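Local coordinates for protein MerB2 (Bacillus megaterium, PDB 5C17) that probably acts as an alkylmercury lyase, breaking the carbon-mercury bond of organomercurials, and is captured here with mercury and a dithiol bound, at residues Arg27-Ser32 with Ser42-Gln47; Val69-Ala72 with Ile76-Ala79; Ser105-Ser110 with Met192-Ala197; Gln167-Ser172 with Asn178-Glu183. One frame throughout, in Å; residues are numbered along the deposited sequence. Where two conformers were deposited one is given.

In the fold
Along the chain, interactions 1 and 2 follow one another, while interaction 4 is nested inside the loop closed by interaction 3. Interaction 1 joins helices 22-34 and 41-48, and its Ile29 packs on Ile76 and Ala79 of the hairpin in interaction 2, the centres lying about 13 Å apart. On the other side of the chain's centre, interaction 3 sets helix 103-113 against helix 194-207. It meets interaction 4, about 17 Å away between centres, through a probable hydrogen bond between the hydroxyls of Thr106 and Tyr170. Phe30 on Leu109 connects interactions 1 and 3, so packing runs from the N-terminal helices to helix 103-113, which contributes Ser105 to the ligand pocket.

Interaction 1. Residues Arg27-Ser32 with Ser42-Gln47; sequences RTIFFS and SSLINQ
Thr28 and Leu44 mark the closest backbone approach of two steeply crossed helical segments, whose axes come within 10.7 Å of each other at 118° between their N-to-C directions. At that separation the gap is bridged by side chains. The methyl CD2 of Leu44 fits between two neighbours on the facing helix, 3.6 Å from CG2 of Thr28 and 3.8 Å from CG1 of Ile29. Its sister branch CD1 slants across Ile29 and lies loosely against CG1 and CD1 of the isoleucine.

Gln47 approaches Thr28 from the opposite direction, reaching out on an extended chain with CG anti to the backbone N (chi1 -179°). Its amide comes up to the threonine methyl, with OE1 3.5 Å from CG2 of Thr28 and CD at the same range. The threonine rotamer explains why a methyl is what Gln47 finds: with CG2 anti to the backbone N, OG1 is turned back along its own helix, where it hydrogen-bonds to Pro24 O. Leu44 also packs on Val55 and Val59 of helix 52-64, and Ile29 on Ile76 and Ala79 of strand 76-79.

The contact is therefore essentially apolar. Its inner part is dispersion packing of branched aliphatic groups; the one polar side chain that reaches across, that of the exposed Gln47, lays its amide against a methyl, and the threonine hydroxyl is spent within its own helix.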
loop_
_atom_site.group_PDB
_atom_site.type_symbol
_atom_site.label_atom_id
_atom_site.label_comp_id
_atom_site.label_asym_id
_atom_site.label_seq_id
_atom_site.Cartn_x
_atom_site.Cartn_y
_atom_site.Cartn_z
ATOM N N ARG A 27 -8.532 8.768 -6.348
ATOM C CA ARG A 27 -9.178 9.191 -5.101
ATOM C C ARG A 27 -10.510 8.487 -4.925
ATOM O O ARG A 27 -10.844 7.971 -3.854
ATOM C CB ARG A 27 -9.422 10.696 -5.088
ATOM C CG ARG A 27 -8.161 11.538 -4.938
ATOM C CD ARG A 27 -8.488 13.046 -4.987
ATOM N NE ARG A 27 -9.369 13.427 -3.895
ATOM C CZ ARG A 27 -8.963 13.695 -2.668
ATOM N NH1 ARG A 27 -7.672 13.682 -2.358
ATOM N NH2 ARG A 27 -9.858 13.953 -1.741
ATOM N N THR A 28 -11.300 8.486 -5.991
ATOM C CA THR A 28 -12.630 7.929 -5.926
ATOM C C THR A 28 -12.558 6.441 -5.567
ATOM O O THR A 28 -13.315 5.941 -4.716
ATOM C CB THR A 28 -13.389 8.179 -7.248
ATOM O OG1 THR A 28 -13.415 9.595 -7.509
ATOM C CG2 THR A 28 -14.799 7.673 -7.152
ATOM N N ILE A 29 -11.627 5.726 -6.184
ATOM C CA ILE A 29 -11.481 4.299 -5.901
ATOM C C ILE A 29 -11.002 4.086 -4.454
ATOM O O ILE A 29 -11.586 3.328 -3.675
ATOM C CB ILE A 29 -10.487 3.630 -6.864
ATOM C CG1 ILE A 29 -11.009 3.684 -8.305
ATOM C CG2 ILE A 29 -10.253 2.180 -6.451
ATOM C CD1 ILE A 29 -9.966 3.287 -9.375
ATOM N N PHE A 30 -9.924 4.779 -4.107
ATOM C CA PHE A 30 -9.235 4.609 -2.826
ATOM C C PHE A 30 -10.173 4.861 -1.652
ATOM O O PHE A 30 -10.254 4.056 -0.725
ATOM C CB PHE A 30 -8.033 5.550 -2.805
ATOM C CG PHE A 30 -7.161 5.447 -1.576
ATOM C CD1 PHE A 30 -6.307 4.360 -1.383
ATOM C CD2 PHE A 30 -7.151 6.470 -0.645
ATOM C CE1 PHE A 30 -5.478 4.300 -0.268
ATOM C CE2 PHE A 30 -6.318 6.422 0.463
ATOM C CZ PHE A 30 -5.486 5.337 0.652
ATOM N N PHE A 31 -10.912 5.970 -1.696
ATOM C CA PHE A 31 -11.768 6.284 -0.571
ATOM C C PHE A 31 -13.015 5.360 -0.526
ATOM O O PHE A 31 -13.579 5.136 0.540
ATOM C CB PHE A 31 -12.087 7.785 -0.553
ATOM C CG PHE A 31 -10.857 8.648 -0.307
ATOM C CD1 PHE A 31 -10.135 8.524 0.877
ATOM C CD2 PHE A 31 -10.402 9.547 -1.265
ATOM C CE1 PHE A 31 -9.001 9.289 1.103
ATOM C CE2 PHE A 31 -9.267 10.325 -1.031
ATOM C CZ PHE A 31 -8.568 10.183 0.148
ATOM N N SER A 32 -13.414 4.779 -1.657
ATOM C CA SER A 32 -14.468 3.765 -1.652
ATOM C C SER A 32 -13.971 2.472 -0.979
ATOM O O SER A 32 -14.675 1.878 -0.165
ATOM C CB SER A 32 -14.934 3.480 -3.080
ATOM O OG SER A 32 -16.014 2.576 -3.093
ATOM N N SER A 42 -19.038 1.817 -13.862
ATOM C CA SER A 42 -20.235 2.656 -13.864
ATOM C C SER A 42 -20.222 3.609 -12.683
ATOM O O SER A 42 -20.569 4.773 -12.833
ATOM C CB SER A 42 -21.524 1.850 -13.845
ATOM O OG SER A 42 -21.664 1.054 -12.701
ATOM N N SER A 43 -19.797 3.156 -11.510
ATOM C CA SER A 43 -19.806 4.027 -10.349
ATOM C C SER A 43 -18.799 5.162 -10.565
ATOM O O SER A 43 -19.072 6.310 -10.220
ATOM C CB SER A 43 -19.519 3.251 -9.053
ATOM O OG SER A 43 -18.161 2.823 -8.939
ATOM N N LEU A 44 -17.652 4.840 -11.169
ATOM C CA LEU A 44 -16.643 5.862 -11.458
ATOM C C LEU A 44 -17.164 6.887 -12.451
ATOM O O LEU A 44 -16.977 8.085 -12.273
ATOM C CB LEU A 44 -15.376 5.218 -11.997
ATOM C CG LEU A 44 -14.553 4.500 -10.941
ATOM C CD1 LEU A 44 -13.428 3.745 -11.627
ATOM C CD2 LEU A 44 -13.997 5.475 -9.924
ATOM N N ILE A 45 -17.814 6.416 -13.503
ATOM C CA ILE A 45 -18.365 7.299 -14.495
ATOM C C ILE A 45 -19.393 8.232 -13.852
ATOM O O ILE A 45 -19.335 9.453 -14.017
ATOM C CB ILE A 45 -19.017 6.464 -15.604
ATOM C CG1 ILE A 45 -17.936 5.788 -16.443
ATOM C CG2 ILE A 45 -19.952 7.322 -16.474
ATOM C CD1 ILE A 45 -18.480 4.639 -17.266
ATOM N N ASN A 46 -20.321 7.652 -13.101
ATOM C CA ASN A 46 -21.405 8.431 -12.525
ATOM C C ASN A 46 -20.866 9.460 -11.506
ATOM O O ASN A 46 -21.319 10.617 -11.466
ATOM C CB ASN A 46 -22.476 7.515 -11.890
ATOM C CG ASN A 46 -23.247 6.633 -12.939
ATOM O OD1 ASN A 46 -23.410 7.022 -14.096
ATOM N ND2 ASN A 46 -23.749 5.459 -12.501
ATOM N N GLN A 47 -19.892 9.059 -10.706
ATOM C CA GLN A 47 -19.405 9.915 -9.625
ATOM C C GLN A 47 -18.433 10.994 -10.110
ATOM O O GLN A 47 -18.542 12.155 -9.704
ATOM C CB GLN A 47 -18.762 9.062 -8.531
ATOM C CG GLN A 47 -18.258 9.841 -7.357
ATOM C CD GLN A 47 -17.922 8.983 -6.152
ATOM O OE1 GLN A 47 -18.145 7.753 -6.131
ATOM N NE2 GLN A 47 -17.376 9.636 -5.125
#

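Interaction 2. Residues Val69-Ala72 with Ile76-Ala79; sequences VREA and IVGA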
loop_
_atom_site.group_PDB
_atom_site.type_symbol
_atom_site.label_atom_id
_atom_site.label_comp_id
_atom_site.label_asym_id
_atom_site.label_seq_id
_atom_site.Cartn_x
_atom_site.Cartn_y
_atom_site.Cartn_z
ATOM N N VAL A 69 -6.357 -3.202 -8.116
ATOM C CA VAL A 69 -6.535 -4.643 -8.293
ATOM C C VAL A 69 -7.989 -4.926 -8.576
ATOM O O VAL A 69 -8.863 -4.410 -7.892
ATOM C CB VAL A 69 -6.059 -5.453 -7.058
ATOM C CG1 VAL A 69 -6.535 -6.915 -7.115
ATOM C CG2 VAL A 69 -4.555 -5.378 -6.957
ATOM N N ARG A 70 -8.219 -5.747 -9.596
ATOM C CA ARG A 70 -9.562 -6.181 -9.953
ATOM C C ARG A 70 -9.672 -7.671 -9.760
ATOM O O ARG A 70 -8.756 -8.413 -10.113
ATOM C CB ARG A 70 -9.881 -5.854 -11.417
ATOM C CG ARG A 70 -10.037 -4.359 -11.680
ATOM C CD ARG A 70 -10.349 -4.031 -13.134
ATOM N NE ARG A 70 -9.241 -4.347 -14.036
ATOM C CZ ARG A 70 -9.147 -3.909 -15.290
ATOM N NH1 ARG A 70 -8.111 -4.249 -16.046
ATOM N NH2 ARG A 70 -10.092 -3.130 -15.801
ATOM N N GLU A 71 -10.783 -8.103 -9.182
ATOM C CA GLU A 71 -11.065 -9.524 -9.097
ATOM C C GLU A 71 -11.375 -10.096 -10.470
ATOM O O GLU A 71 -11.428 -9.364 -11.450
ATOM C CB GLU A 71 -12.221 -9.801 -8.148
ATOM C CG GLU A 71 -11.825 -9.612 -6.717
ATOM C CD GLU A 71 -12.747 -10.318 -5.761
ATOM O OE1 GLU A 71 -12.384 -11.398 -5.233
ATOM O OE2 GLU A 71 -13.837 -9.775 -5.527
ATOM N N ALA A 72 -11.570 -11.411 -10.536
ATOM C CA ALA A 72 -11.776 -12.083 -11.816
ATOM C C ALA A 72 -12.975 -11.505 -12.549
ATOM O O ALA A 72 -12.944 -11.396 -13.774
ATOM C CB ALA A 72 -11.954 -13.576 -11.621
ATOM N N ILE A 76 -13.301 -3.622 -8.899
ATOM C CA ILE A 76 -12.061 -3.112 -8.308
ATOM C C ILE A 76 -12.126 -3.239 -6.789
ATOM O O ILE A 76 -13.049 -2.710 -6.146
ATOM C CB ILE A 76 -11.834 -1.639 -8.707
ATOM C CG1 ILE A 76 -11.786 -1.481 -10.230
ATOM C CG2 ILE A 76 -10.548 -1.087 -8.059
ATOM C CD1 ILE A 76 -12.000 -0.061 -10.697
ATOM N N VAL A 77 -11.147 -3.938 -6.217
ATOM C CA VAL A 77 -11.183 -4.302 -4.802
ATOM C C VAL A 77 -9.960 -3.824 -4.022
ATOM O O VAL A 77 -9.865 -4.041 -2.816
ATOM C CB VAL A 77 -11.338 -5.830 -4.617
ATOM C CG1 VAL A 77 -12.708 -6.275 -5.128
ATOM C CG2 VAL A 77 -10.204 -6.604 -5.326
ATOM N N GLY A 78 -9.025 -3.178 -4.700
ATOM C CA GLY A 78 -7.854 -2.658 -4.024
ATOM C C GLY A 78 -7.254 -1.505 -4.788
ATOM O O GLY A 78 -7.375 -1.446 -6.016
ATOM N N ALA A 79 -6.610 -0.588 -4.064
ATOM C CA ALA A 79 -5.956 0.549 -4.703
ATOM C C ALA A 79 -4.879 1.099 -3.781
ATOM O O ALA A 79 -5.116 1.250 -2.582
ATOM C CB ALA A 79 -6.953 1.639 -5.019
#
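Val69 and Val77 lean across each other obliquely, CG1 of the former 4.1 Å from CG2 of the latter, at a classic beta bulge in which both Val77 and Gly78 face Val69. The carbonyl of Val69 is gripped from the two bulge positions: Val77 N donates to Val69 O almost head-on at 2.9 Å, with a C=O...N angle of 164°, and Gly78 N adds a weak bond. Val69 N returns a bond to Gly78 O, arriving from above the carbonyl plane. Beyond the bulge, Arg70 and Ile76 form a non-hydrogen-bonded pair, and the aliphatic CG of Arg70 packs 3.7 Å from CG1 of Ile76.

Glu71 crosses Val77 at about a right angle, its CG against both methyls and 3.7 Å from CG2. With CG1 of Val77 anti to the carbonyl carbon (chi1 -66°), CG2 is left between the backbone N and the carbonyl carbon, where it meets Val69 and Glu71 together. An alanine in place of Val77 would remove both methyls and would probably open a gap beside Val69 CG1 and leave the Glu71 chain freer to swing.

The hairpin of strands 68-70 and 76-79 closes one end of the large antiparallel sheet. Val77 continues onto Ile84 and Ile85, Val69 touches Trp101, and Arg70 rests on helix 52-64.

Interaction 3. Residues Ser105-Ser110 with Met192-Ala197; sequences STLELS and MTLEQA
Leu107 meets Leu194 and Ala197 with no ring or other flat side-chain group stacked between the helices. The flat group that takes part in shaping the second segment is the amide of Gln196, approached over its plane rather than within it: Thr193 N donates to OE1 of Gln196 at 3.0 Å from a position 53° out of the carbonyl plane. Gln196 N in turn donates to Thr193 OG1, and the two reciprocal bonds make a capping box that starts helix 194-207 with Thr193 as N-cap.

On this first turn, Leu107 supplies most of the packing. Its CD1 lies 3.7 Å from the backbone O of Leu194, touches CB of Ala197 at 3.8 Å and reaches CB and CD2 of Leu194, while its own CB rests against the alanine methyl. The small side chain of Ala197 lets the backbones close in, its CA standing 5.7 Å from CA of Glu108. CB of Glu108 is 3.6 Å from the O of Ala197; its side chain touches Phe200 and Leu204, and its nearest atom is about 4 Å from the bound dithiol, whose pocket includes Ser105 of the same helix.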
loop_
_atom_site.group_PDB
_atom_site.type_symbol
_atom_site.label_atom_id
_atom_site.label_comp_id
_atom_site.label_asym_id
_atom_site.label_seq_id
_atom_site.Cartn_x
_atom_site.Cartn_y
_atom_site.Cartn_z
ATOM N N SER A 105 2.628 -0.421 3.481
ATOM C CA SER A 105 1.259 0.034 3.324
ATOM C C SER A 105 0.507 0.008 4.649
ATOM O O SER A 105 -0.306 0.882 4.924
ATOM C CB SER A 105 0.513 -0.813 2.281
ATOM O OG SER A 105 1.077 -0.653 0.991
ATOM N N THR A 106 0.758 -1.019 5.474
ATOM C CA THR A 106 0.043 -1.111 6.759
ATOM C C THR A 106 0.167 0.163 7.588
ATOM O O THR A 106 -0.752 0.530 8.316
ATOM C CB THR A 106 0.485 -2.313 7.668
ATOM O OG1 THR A 106 1.841 -2.184 8.113
ATOM C CG2 THR A 106 0.277 -3.643 6.973
ATOM N N LEU A 107 1.337 0.795 7.527
ATOM C CA LEU A 107 1.617 1.976 8.339
ATOM C C LEU A 107 1.349 3.261 7.562
ATOM O O LEU A 107 0.732 4.203 8.082
ATOM C CB LEU A 107 3.052 1.908 8.855
ATOM C CG LEU A 107 3.246 0.828 9.935
ATOM C CD1 LEU A 107 4.689 0.488 10.110
ATOM C CD2 LEU A 107 2.645 1.237 11.267
ATOM N N GLU A 108 1.778 3.319 6.308
ATOM C CA GLU A 108 1.538 4.543 5.559
ATOM C C GLU A 108 0.049 4.803 5.362
ATOM O O GLU A 108 -0.353 5.959 5.301
ATOM C CB GLU A 108 2.328 4.593 4.259
ATOM C CG GLU A 108 1.670 3.985 3.097
ATOM C CD GLU A 108 2.450 4.150 1.805
ATOM O OE1 GLU A 108 3.605 4.619 1.838
ATOM O OE2 GLU A 108 1.896 3.804 0.747
ATOM N N LEU A 109 -0.769 3.754 5.299
ATOM C CA LEU A 109 -2.209 3.957 5.169
ATOM C C LEU A 109 -2.811 4.585 6.430
ATOM O O LEU A 109 -3.785 5.325 6.348
ATOM C CB LEU A 109 -2.900 2.645 4.800
ATOM C CG LEU A 109 -2.637 2.136 3.385
ATOM C CD1 LEU A 109 -3.103 0.701 3.231
ATOM C CD2 LEU A 109 -3.305 3.029 2.353
ATOM N N SER A 110 -2.254 4.284 7.594
ATOM C CA SER A 110 -2.718 4.901 8.832
ATOM C C SER A 110 -2.587 6.415 8.728
ATOM O O SER A 110 -3.515 7.173 9.031
ATOM C CB SER A 110 -1.914 4.379 10.030
ATOM O OG SER A 110 -2.277 5.049 11.225
ATOM N N MET A 192 14.266 -0.554 7.015
ATOM C CA MET A 192 13.762 0.742 7.461
ATOM C C MET A 192 12.903 0.510 8.703
ATOM O O MET A 192 12.504 -0.613 9.012
ATOM C CB MET A 192 12.990 1.480 6.367
ATOM C CG MET A 192 11.768 0.725 5.883
ATOM S SD MET A 192 10.701 1.573 4.661
ATOM C CE MET A 192 10.054 2.928 5.610
ATOM N N THR A 193 12.631 1.585 9.418
ATOM C CA THR A 193 11.940 1.493 10.680
ATOM C C THR A 193 10.450 1.689 10.494
ATOM O O THR A 193 9.976 2.210 9.468
ATOM C CB THR A 193 12.432 2.563 11.658
ATOM O OG1 THR A 193 12.060 3.846 11.159
ATOM C CG2 THR A 193 13.956 2.484 11.857
ATOM N N LEU A 194 9.704 1.299 11.513
ATOM C CA LEU A 194 8.262 1.487 11.479
ATOM C C LEU A 194 7.890 2.967 11.500
ATOM O O LEU A 194 6.945 3.380 10.819
ATOM C CB LEU A 194 7.601 0.755 12.648
ATOM C CG LEU A 194 7.933 -0.724 12.795
ATOM C CD1 LEU A 194 7.003 -1.391 13.785
ATOM C CD2 LEU A 194 7.920 -1.455 11.466
ATOM N N GLU A 195 8.631 3.777 12.254
ATOM C CA GLU A 195 8.380 5.218 12.269
ATOM C C GLU A 195 8.555 5.808 10.876
ATOM O O GLU A 195 7.776 6.664 10.453
ATOM C CB GLU A 195 9.301 5.942 13.279
ATOM C CG GLU A 195 8.852 5.810 14.738
ATOM C CD GLU A 195 9.664 6.667 15.723
ATOM O OE1 GLU A 195 10.406 7.589 15.298
ATOM O OE2 GLU A 195 9.537 6.408 16.941
ATOM N N GLN A 196 9.585 5.364 10.161
ATOM C CA GLN A 196 9.795 5.857 8.801
ATOM C C GLN A 196 8.621 5.465 7.887
ATOM O O GLN A 196 8.171 6.268 7.063
ATOM C CB GLN A 196 11.133 5.348 8.243
ATOM C CG GLN A 196 12.339 5.964 8.956
ATOM C CD GLN A 196 13.678 5.173 8.890
ATOM O OE1 GLN A 196 13.796 4.071 8.321
ATOM N NE2 GLN A 196 14.702 5.773 9.492
ATOM N N ALA A 197 8.103 4.248 8.036
ATOM C CA ALA A 197 6.982 3.807 7.205
ATOM C C ALA A 197 5.748 4.659 7.478
ATOM O O ALA A 197 5.013 5.005 6.559
ATOM C CB ALA A 197 6.691 2.334 7.427
#

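Interaction 4. Residues Gln167-Ser172 with Asn178-Glu183; sequences QIHYFS and NKWKEE
An aromatic cluster of His169, Phe171 and Trp180 joins strand 169-171, at the border of the small three-stranded antiparallel sheet, to helix 174-183 that follows it. Two residues apart on the strand, His169 and Phe171 both point toward the helix, and their rings meet the same face of the Trp180 indole. Phe171 takes the end near the tryptophan backbone: its CZ stands 3.3 Å above the indole plane, offset toward the rim, and 3.4 Å from CD2 of Trp180. The planes of this pair are inclined at 50°, an oblique meeting in which CE1 of Phe171 also touches CB of Trp180.

His169 takes the benzo end. It directs its edge toward the six-membered ring in an offset edge-to-face arrangement, centroids 5.3 Å apart and planes at 65°, with CD2 and NE2 each 3.8 Å from Trp180 CZ2. The indole spans both partners because CG of Trp180 is anti to the backbone N (chi1 174°), which carries the ring system out from the helix toward the strand. A serine in place of Trp180 would lack the indole altogether and would probably strip Phe171 and His169 of their shared surface, leaving a gap between strand and helix.

Trp150 of the adjacent strand 148-151 meets Trp180 edge-to-face and also touches Phe171, extending the cluster into the sheet, while the ring of His184 lies against Trp180 as well. Between the two clustered strand residues, Tyr170 is directed instead to helix 103-113, where it packs on Ala103 and Leu107, and to strand 117-122.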
loop_
_atom_site.group_PDB
_atom_site.type_symbol
_atom_site.label_atom_id
_atom_site.label_comp_id
_atom_site.label_asym_id
_atom_site.label_seq_id
_atom_site.Cartn_x
_atom_site.Cartn_y
_atom_site.Cartn_z
ATOM N N GLN A 167 7.958 -7.685 -2.832
ATOM C CA GLN A 167 9.375 -7.652 -2.450
ATOM C C GLN A 167 9.633 -6.958 -1.111
ATOM O O GLN A 167 10.767 -6.928 -0.643
ATOM C CB GLN A 167 10.179 -6.949 -3.542
ATOM C CG GLN A 167 10.125 -7.624 -4.913
ATOM C CD GLN A 167 10.784 -6.774 -5.978
ATOM O OE1 GLN A 167 10.127 -6.310 -6.910
ATOM N NE2 GLN A 167 12.082 -6.542 -5.834
ATOM N N ILE A 168 8.578 -6.415 -0.505
ATOM C CA ILE A 168 8.647 -5.705 0.754
ATOM C C ILE A 168 8.106 -6.651 1.828
ATOM O O ILE A 168 7.161 -7.308 1.605
ATOM C CB ILE A 168 7.811 -4.423 0.672
ATOM C CG1 ILE A 168 8.444 -3.432 -0.320
ATOM C CG2 ILE A 168 7.528 -3.834 2.059
ATOM C CD1 ILE A 168 7.527 -2.322 -0.761
ATOM N N HIS A 169 8.773 -6.661 2.971
ATOM C CA HIS A 169 8.436 -7.568 4.046
ATOM C C HIS A 169 8.594 -6.968 5.436
ATOM O O HIS A 169 9.324 -6.048 5.676
ATOM C CB HIS A 169 9.403 -8.773 3.995
ATOM C CG HIS A 169 9.503 -9.427 2.662
ATOM N ND1 HIS A 169 8.448 -10.070 2.064
ATOM C CD2 HIS A 169 10.547 -9.543 1.825
ATOM C CE1 HIS A 169 8.843 -10.539 0.903
ATOM N NE2 HIS A 169 10.102 -10.219 0.732
ATOM N N TYR A 170 7.838 -7.554 6.350
ATOM C CA TYR A 170 8.029 -7.389 7.785
ATOM C C TYR A 170 9.000 -8.503 8.193
ATOM O O TYR A 170 8.917 -9.600 7.744
ATOM C CB TYR A 170 6.750 -7.583 8.613
ATOM C CG TYR A 170 5.938 -6.323 8.949
ATOM C CD1 TYR A 170 6.470 -5.274 9.664
ATOM C CD2 TYR A 170 4.618 -6.232 8.587
ATOM C CE1 TYR A 170 5.723 -4.192 9.988
ATOM C CE2 TYR A 170 3.868 -5.127 8.895
ATOM C CZ TYR A 170 4.430 -4.097 9.597
ATOM O OH TYR A 170 3.748 -2.988 9.954
ATOM N N PHE A 171 9.907 -8.154 9.083
ATOM C CA PHE A 171 10.792 -9.096 9.747
ATOM C C PHE A 171 10.674 -8.886 11.266
ATOM O O PHE A 171 10.599 -7.777 11.764
ATOM C CB PHE A 171 12.260 -9.047 9.286
ATOM C CG PHE A 171 12.460 -9.613 7.914
ATOM C CD1 PHE A 171 12.336 -10.967 7.691
ATOM C CD2 PHE A 171 12.707 -8.793 6.821
ATOM C CE1 PHE A 171 12.460 -11.485 6.437
ATOM C CE2 PHE A 171 12.857 -9.322 5.546
ATOM C CZ PHE A 171 12.731 -10.675 5.370
ATOM N N SER A 172 10.714 -9.983 12.003
ATOM C CA SER A 172 10.615 -9.938 13.454
ATOM C C SER A 172 11.806 -9.261 14.124
ATOM O O SER A 172 11.695 -8.833 15.257
ATOM C CB SER A 172 10.487 -11.365 13.980
ATOM O OG SER A 172 11.455 -12.219 13.403
ATOM N N ASN A 178 18.455 -10.714 8.414
ATOM C CA ASN A 178 19.769 -11.131 7.925
ATOM C C ASN A 178 19.861 -12.613 7.584
ATOM O O ASN A 178 20.546 -12.981 6.635
ATOM C CB ASN A 178 20.864 -10.730 8.917
ATOM C CG ASN A 178 21.130 -9.249 8.898
ATOM O OD1 ASN A 178 20.802 -8.563 7.922
ATOM N ND2 ASN A 178 21.719 -8.736 9.966
ATOM N N LYS A 179 19.187 -13.457 8.355
ATOM C CA LYS A 179 19.095 -14.879 8.016
ATOM C C LYS A 179 18.396 -15.054 6.673
ATOM O O LYS A 179 18.839 -15.828 5.828
ATOM C CB LYS A 179 18.362 -15.668 9.101
ATOM C CG LYS A 179 19.132 -15.776 10.398
ATOM C CD LYS A 179 18.420 -16.645 11.434
ATOM C CE LYS A 179 18.475 -18.137 11.116
ATOM N NZ LYS A 179 17.797 -18.918 12.195
ATOM N N TRP A 180 17.319 -14.308 6.471
ATOM C CA TRP A 180 16.587 -14.363 5.217
ATOM C C TRP A 180 17.474 -13.893 4.073
ATOM O O TRP A 180 17.529 -14.525 3.016
ATOM C CB TRP A 180 15.312 -13.523 5.329
ATOM C CG TRP A 180 14.531 -13.369 4.067
ATOM C CD1 TRP A 180 13.532 -14.185 3.612
ATOM C CD2 TRP A 180 14.666 -12.325 3.103
ATOM N NE1 TRP A 180 13.039 -13.709 2.424
ATOM C CE2 TRP A 180 13.722 -12.569 2.085
ATOM C CE3 TRP A 180 15.490 -11.199 3.005
ATOM C CZ2 TRP A 180 13.580 -11.722 0.980
ATOM C CZ3 TRP A 180 15.354 -10.370 1.912
ATOM C CH2 TRP A 180 14.407 -10.634 0.913
ATOM N N LYS A 181 18.206 -12.808 4.304
ATOM C CA LYS A 181 19.086 -12.269 3.280
ATOM C C LYS A 181 20.141 -13.274 2.835
ATOM O O LYS A 181 20.480 -13.333 1.657
ATOM C CB LYS A 181 19.791 -11.027 3.783
ATOM C CG LYS A 181 19.008 -9.754 3.648
ATOM C CD LYS A 181 19.853 -8.561 4.084
ATOM C CE LYS A 181 21.188 -8.530 3.345
ATOM N NZ LYS A 181 21.741 -7.158 3.165
ATOM N N GLU A 182 20.682 -14.037 3.784
ATOM C CA GLU A 182 21.695 -15.044 3.480
ATOM C C GLU A 182 21.153 -16.084 2.515
ATOM O O GLU A 182 21.890 -16.620 1.684
ATOM C CB GLU A 182 22.184 -15.699 4.775
ATOM C CG GLU A 182 23.361 -14.948 5.389
ATOM C CD GLU A 182 23.628 -15.307 6.842
ATOM O OE1 GLU A 182 23.013 -14.690 7.738
ATOM O OE2 GLU A 182 24.474 -16.193 7.085
ATOM N N GLU A 183 19.855 -16.346 2.608
ATOM C CA GLU A 183 19.195 -17.335 1.763
ATOM C C GLU A 183 18.701 -16.741 0.447
ATOM O O GLU A 183 18.299 -17.476 -0.454
ATOM C CB GLU A 183 18.023 -17.955 2.522
ATOM C CG GLU A 183 18.454 -18.776 3.716
ATOM C CD GLU A 183 17.282 -19.297 4.510
ATOM O OE1 GLU A 183 17.475 -19.651 5.696
ATOM O OE2 GLU A 183 16.165 -19.351 3.948
#